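PDB 6H6O: ubiquinone biosynthesis accessory factor UbiJ from Escherichia coli, which binds hydrophobic ubiquinone biosynthetic intermediates through its SCP2 domain and is essential for the stability of the Ubi complex in aerobic ubiquinone biosynthesis. Local coordinates for residues R93-Q96 / Q97-A100; D112-V115 / V116-F119. All blocks are in the same frame, centred on the assembly; numbering follows the deposited sequence.

Contacts 1 and 2 are the first turns of two helices, 95-104 and 113-128, in this chain, the SCP2-containing N-terminal part of UbiJ; strand 107-111 joins them, and their centres lie about 12 Å apart. Each helix is opened by an aspartate at its N-cap, Asp-94 in contact 1 and Asp-112 in contact 2. The turns pack directly on each other: Leu-98 CD2 comes to 3.6 Å from Gln-117 CA, and Arg-95 also lies against the Gln-117 side chain. Bound groups sit at both helix starts, a calcium ion on Arg-93 of contact 1 and (2S)-2-hydroxybutanedioic acid (malate) about 3 Å from the side chain of Asp-112 in contact 2.

Contact 1: R93-Q96 / Q97-A100; sequences RDRQ and QLTA. With CA (calcium ion), chain H.
With CG set between its backbone N and carbonyl carbon (chi1 45°), Asp-94 folds its carboxylate back over the start of the helix and meets Gln-97, whose own chain bends at chi2 (-75°), bringing its amide alongside the Arg-93 guanidinium. Asp-94 OD1 accepts from Gln-97 N at 3.2 Å, an almost straight bond (170° at the hydrogen) that reaches the oxygen nearly along its C-O axis. The same OD1 also lies against CB and CG of Gln-97, and the carboxylate stands almost perpendicular to the Gln-97 amide. The carboxylate thus satisfies an N-H of the first turn, and its negative charge would probably interact favourably with the helix dipole. The main-chain ladder begins at the same residue, with Leu-98 N 3.0 Å from Asp-94 O; Thr-99 N follows at 2.8 Å from Arg-95 O, and Ala-100 N at 3.0 Å from Gln-96 O.

Beyond the cap, Arg-95 bends at chi2 and runs across Leu-98, whose CD2 meets the guanidinium edge 3.4 Å from Arg-95 NH1. On the other flank Arg-93 and Gln-97 run side by side; Arg-93 NH2 and Gln-97 NE2 are 3.4 Å apart at the guanidinium edge, two donors that do not bond to each other. Gln-97 NE2 is instead hydrogen-bonded to Lys-91 O, which helps fix the Gln-97 amide.

Just ahead of the cap, Arg-93 O binds calcium at 2.5 Å, alongside two waters, Asp-124 and Glu-127. The arrangement is a classic aspartate N-cap, here opening helix 95-104 beside a calcium site shared with helix 113-128 of the SCP2 domain.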
loop_
_atom_site.group_PDB
_atom_site.type_symbol
_atom_site.label_atom_id
_atom_site.label_comp_id
_atom_site.label_asym_id
_atom_site.label_seq_id
_atom_site.Cartn_x
_atom_site.Cartn_y
_atom_site.Cartn_z
ATOM N N ARG A 93 14.526 8.022 2.493
ATOM C CA ARG A 93 15.736 7.198 2.622
ATOM C C ARG A 93 16.513 7.454 3.914
ATOM O O ARG A 93 17.070 6.512 4.480
ATOM C CB ARG A 93 16.652 7.372 1.400
ATOM C CG ARG A 93 16.027 6.903 0.090
ATOM C CD ARG A 93 16.851 7.313 -1.115
ATOM N NE ARG A 93 16.230 6.880 -2.369
ATOM C CZ ARG A 93 15.376 7.611 -3.080
ATOM N NH1 ARG A 93 14.864 7.134 -4.207
ATOM N NH2 ARG A 93 15.027 8.825 -2.669
ATOM N N ASP A 94 16.567 8.722 4.367
ATOM C CA ASP A 94 17.289 9.139 5.577
ATOM C C ASP A 94 16.802 10.509 6.072
ATOM O O ASP A 94 15.955 11.124 5.419
ATOM C CB ASP A 94 18.822 9.162 5.326
ATOM C CG ASP A 94 19.264 9.817 4.027
ATOM O OD1 ASP A 94 18.693 10.872 3.665
ATOM O OD2 ASP A 94 20.216 9.302 3.399
ATOM N N ARG A 95 17.337 10.983 7.221
ATOM C CA ARG A 95 17.004 12.285 7.818
ATOM C C ARG A 95 17.269 13.466 6.859
ATOM O O ARG A 95 16.519 14.443 6.899
ATOM C CB ARG A 95 17.711 12.470 9.191
ATOM C CG ARG A 95 17.595 13.858 9.873
ATOM C CD ARG A 95 16.166 14.331 10.136
ATOM N NE ARG A 95 16.090 15.791 10.254
ATOM C CZ ARG A 95 15.005 16.519 10.000
ATOM N NH1 ARG A 95 13.886 15.938 9.592
ATOM N NH2 ARG A 95 15.037 17.838 10.137
ATOM N N GLN A 96 18.305 13.371 5.994
ATOM C CA GLN A 96 18.643 14.423 5.024
ATOM C C GLN A 96 17.470 14.652 4.082
ATOM O O GLN A 96 17.016 15.789 3.912
ATOM C CB GLN A 96 19.829 14.017 4.152
ATOM C CG GLN A 96 21.127 13.743 4.860
ATOM C CD GLN A 96 22.177 13.725 3.794
ATOM O OE1 GLN A 96 22.436 12.700 3.152
ATOM N NE2 GLN A 96 22.727 14.891 3.505
ATOM N N GLN A 97 17.012 13.558 3.448
ATOM C CA GLN A 97 15.887 13.533 2.532
ATOM C C GLN A 97 14.639 13.989 3.259
ATOM O O GLN A 97 13.847 14.740 2.685
ATOM C CB GLN A 97 15.694 12.122 1.949
ATOM C CG GLN A 97 16.601 11.824 0.756
ATOM C CD GLN A 97 16.135 12.532 -0.497
ATOM O OE1 GLN A 97 16.572 13.646 -0.809
ATOM N NE2 GLN A 97 15.214 11.914 -1.228
ATOM N N LEU A 98 14.486 13.586 4.543
ATOM C CA LEU A 98 13.335 13.998 5.333
ATOM C C LEU A 98 13.341 15.522 5.525
ATOM O O LEU A 98 12.298 16.151 5.327
ATOM C CB LEU A 98 13.273 13.229 6.676
ATOM C CG LEU A 98 12.183 13.621 7.679
ATOM C CD1 LEU A 98 10.784 13.357 7.120
ATOM C CD2 LEU A 98 12.389 12.902 9.013
ATOM N N THR A 99 14.515 16.114 5.838
ATOM C CA THR A 99 14.653 17.565 6.020
ATOM C C THR A 99 14.319 18.306 4.713
ATOM O O THR A 99 13.601 19.306 4.754
ATOM C CB THR A 99 16.061 17.937 6.558
ATOM O OG1 THR A 99 16.424 17.033 7.600
ATOM C CG2 THR A 99 16.121 19.355 7.100
ATOM N N ALA A 100 14.822 17.799 3.566
ATOM C CA ALA A 100 14.556 18.381 2.247
ATOM C C ALA A 100 13.062 18.308 1.918
ATOM O O ALA A 100 12.515 19.282 1.404
ATOM C CB ALA A 100 15.374 17.677 1.178
HETATM CA CA CA H . 18.089 4.390 3.616
HETATM O O HOH W 1 15.645 3.978 4.353
HETATM O O HOH W 2 20.597 3.842 3.479
#

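Contact 2: D112-V115 / V116-F119; sequences DIQV and VQNF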
loop_
_atom_site.group_PDB
_atom_site.type_symbol
_atom_site.label_atom_id
_atom_site.label_comp_id
_atom_site.label_asym_id
_atom_site.label_seq_id
_atom_site.Cartn_x
_atom_site.Cartn_y
_atom_site.Cartn_z
ATOM N N ASP A 112 5.177 16.548 17.311
ATOM C CA ASP A 112 6.581 16.284 17.584
ATOM C C ASP A 112 7.358 15.774 16.363
ATOM O O ASP A 112 7.297 14.594 16.028
ATOM C CB ASP A 112 6.724 15.334 18.799
ATOM C CG ASP A 112 8.147 15.029 19.228
ATOM O OD1 ASP A 112 9.072 15.756 18.792
ATOM O OD2 ASP A 112 8.333 14.091 20.040
ATOM N N ILE A 113 8.161 16.657 15.756
ATOM C CA ILE A 113 9.000 16.312 14.588
ATOM C C ILE A 113 9.967 15.112 14.880
ATOM O O ILE A 113 10.276 14.352 13.967
ATOM C CB ILE A 113 9.756 17.572 14.040
ATOM C CG1 ILE A 113 10.280 17.326 12.598
ATOM C CG2 ILE A 113 10.870 18.049 15.010
ATOM C CD1 ILE A 113 10.899 18.559 11.879
ATOM N N GLN A 114 10.390 14.941 16.147
ATOM C CA GLN A 114 11.308 13.871 16.564
ATOM C C GLN A 114 10.749 12.483 16.285
ATOM O O GLN A 114 11.511 11.599 15.917
ATOM C CB GLN A 114 11.722 14.013 18.043
ATOM C CG GLN A 114 12.560 15.261 18.309
ATOM C CD GLN A 114 13.071 15.312 19.726
ATOM O OE1 GLN A 114 12.333 15.602 20.674
ATOM N NE2 GLN A 114 14.356 15.052 19.893
ATOM N N VAL A 115 9.416 12.309 16.388
ATOM C CA VAL A 115 8.749 11.026 16.127
ATOM C C VAL A 115 8.998 10.563 14.688
ATOM O O VAL A 115 9.480 9.440 14.485
ATOM C CB VAL A 115 7.227 11.063 16.511
ATOM C CG1 VAL A 115 6.509 9.777 16.082
ATOM C CG2 VAL A 115 7.045 11.302 18.012
ATOM N N VAL A 116 8.721 11.426 13.693
ATOM C CA VAL A 116 8.942 11.062 12.284
ATOM C C VAL A 116 10.469 10.939 11.992
ATOM O O VAL A 116 10.867 10.034 11.263
ATOM C CB VAL A 116 8.171 11.962 11.275
ATOM C CG1 VAL A 116 8.661 13.413 11.316
ATOM C CG2 VAL A 116 8.234 11.380 9.857
ATOM N N GLN A 117 11.310 11.798 12.596
ATOM C CA GLN A 117 12.770 11.680 12.430
ATOM C C GLN A 117 13.252 10.305 12.930
ATOM O O GLN A 117 14.026 9.638 12.234
ATOM C CB GLN A 117 13.515 12.798 13.180
ATOM C CG GLN A 117 13.363 14.171 12.527
ATOM C CD GLN A 117 13.870 15.294 13.411
ATOM O OE1 GLN A 117 14.079 15.138 14.617
ATOM N NE2 GLN A 117 14.050 16.474 12.843
ATOM N N ASN A 118 12.743 9.862 14.102
ATOM C CA ASN A 118 13.109 8.566 14.696
ATOM C C ASN A 118 12.554 7.411 13.873
ATOM O O ASN A 118 13.234 6.408 13.709
ATOM C CB ASN A 118 12.679 8.477 16.165
ATOM C CG ASN A 118 13.487 9.414 17.040
ATOM O OD1 ASN A 118 14.612 9.782 16.719
ATOM N ND2 ASN A 118 12.950 9.805 18.177
ATOM N N PHE A 119 11.361 7.579 13.310
ATOM C CA PHE A 119 10.764 6.562 12.454
ATOM C C PHE A 119 11.628 6.333 11.175
ATOM O O PHE A 119 11.957 5.186 10.840
ATOM C CB PHE A 119 9.309 6.923 12.104
ATOM C CG PHE A 119 8.651 5.889 11.227
ATOM C CD1 PHE A 119 8.311 4.634 11.733
ATOM C CD2 PHE A 119 8.437 6.136 9.879
ATOM C CE1 PHE A 119 7.719 3.658 10.917
ATOM C CE2 PHE A 119 7.860 5.152 9.057
ATOM C CZ PHE A 119 7.481 3.930 9.595
#
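Gln-117 lies obliquely across Ile-113 one turn earlier, its amide nitrogen NE2 resting 3.9 Å from both CG1 and CD1 of the isoleucine. The other end of the amide, OE1, faces Gln-114 and comes to 3.6 Å from Gln-114 CA, while the two glutamine amide planes stand almost perpendicular (89°). Gln-117 CG passes 3.4 Å from the carbonyl oxygen of Ile-113, the same oxygen that accepts the helical bond from Gln-117 N. Replacing Gln-117 by an alanine removes the amide lying against CG1 and CD1 of Ile-113 and touching Arg-95, and would probably open a gap between the two helices.

Val-116 directs CG1 (chi1 65°) back along the helix, 3.2 Å from Ile-113 O, and its side chain packs on Cys-80 and Val-82 of strand 80-84. Val-115 touches Cys-80, Leu-43 and Lys-46; both valines are buried. The side-chain amide of Asn-118 lies close to Gln-114 O without bonding to it; that oxygen accepts from the backbone Asn-118 N at 2.8 Å.

At the start, Asp-112, the N-cap, takes the N-H of Gln-114 on OD1 at 3.1 Å from well above its carboxylate plane, and its side chain also touches the bound malate, whose pocket includes Asp-79. Through Val-115 and Val-116, helix 113-128 packs on strand 80-84 of the mixed sheet of the SCP2 fold.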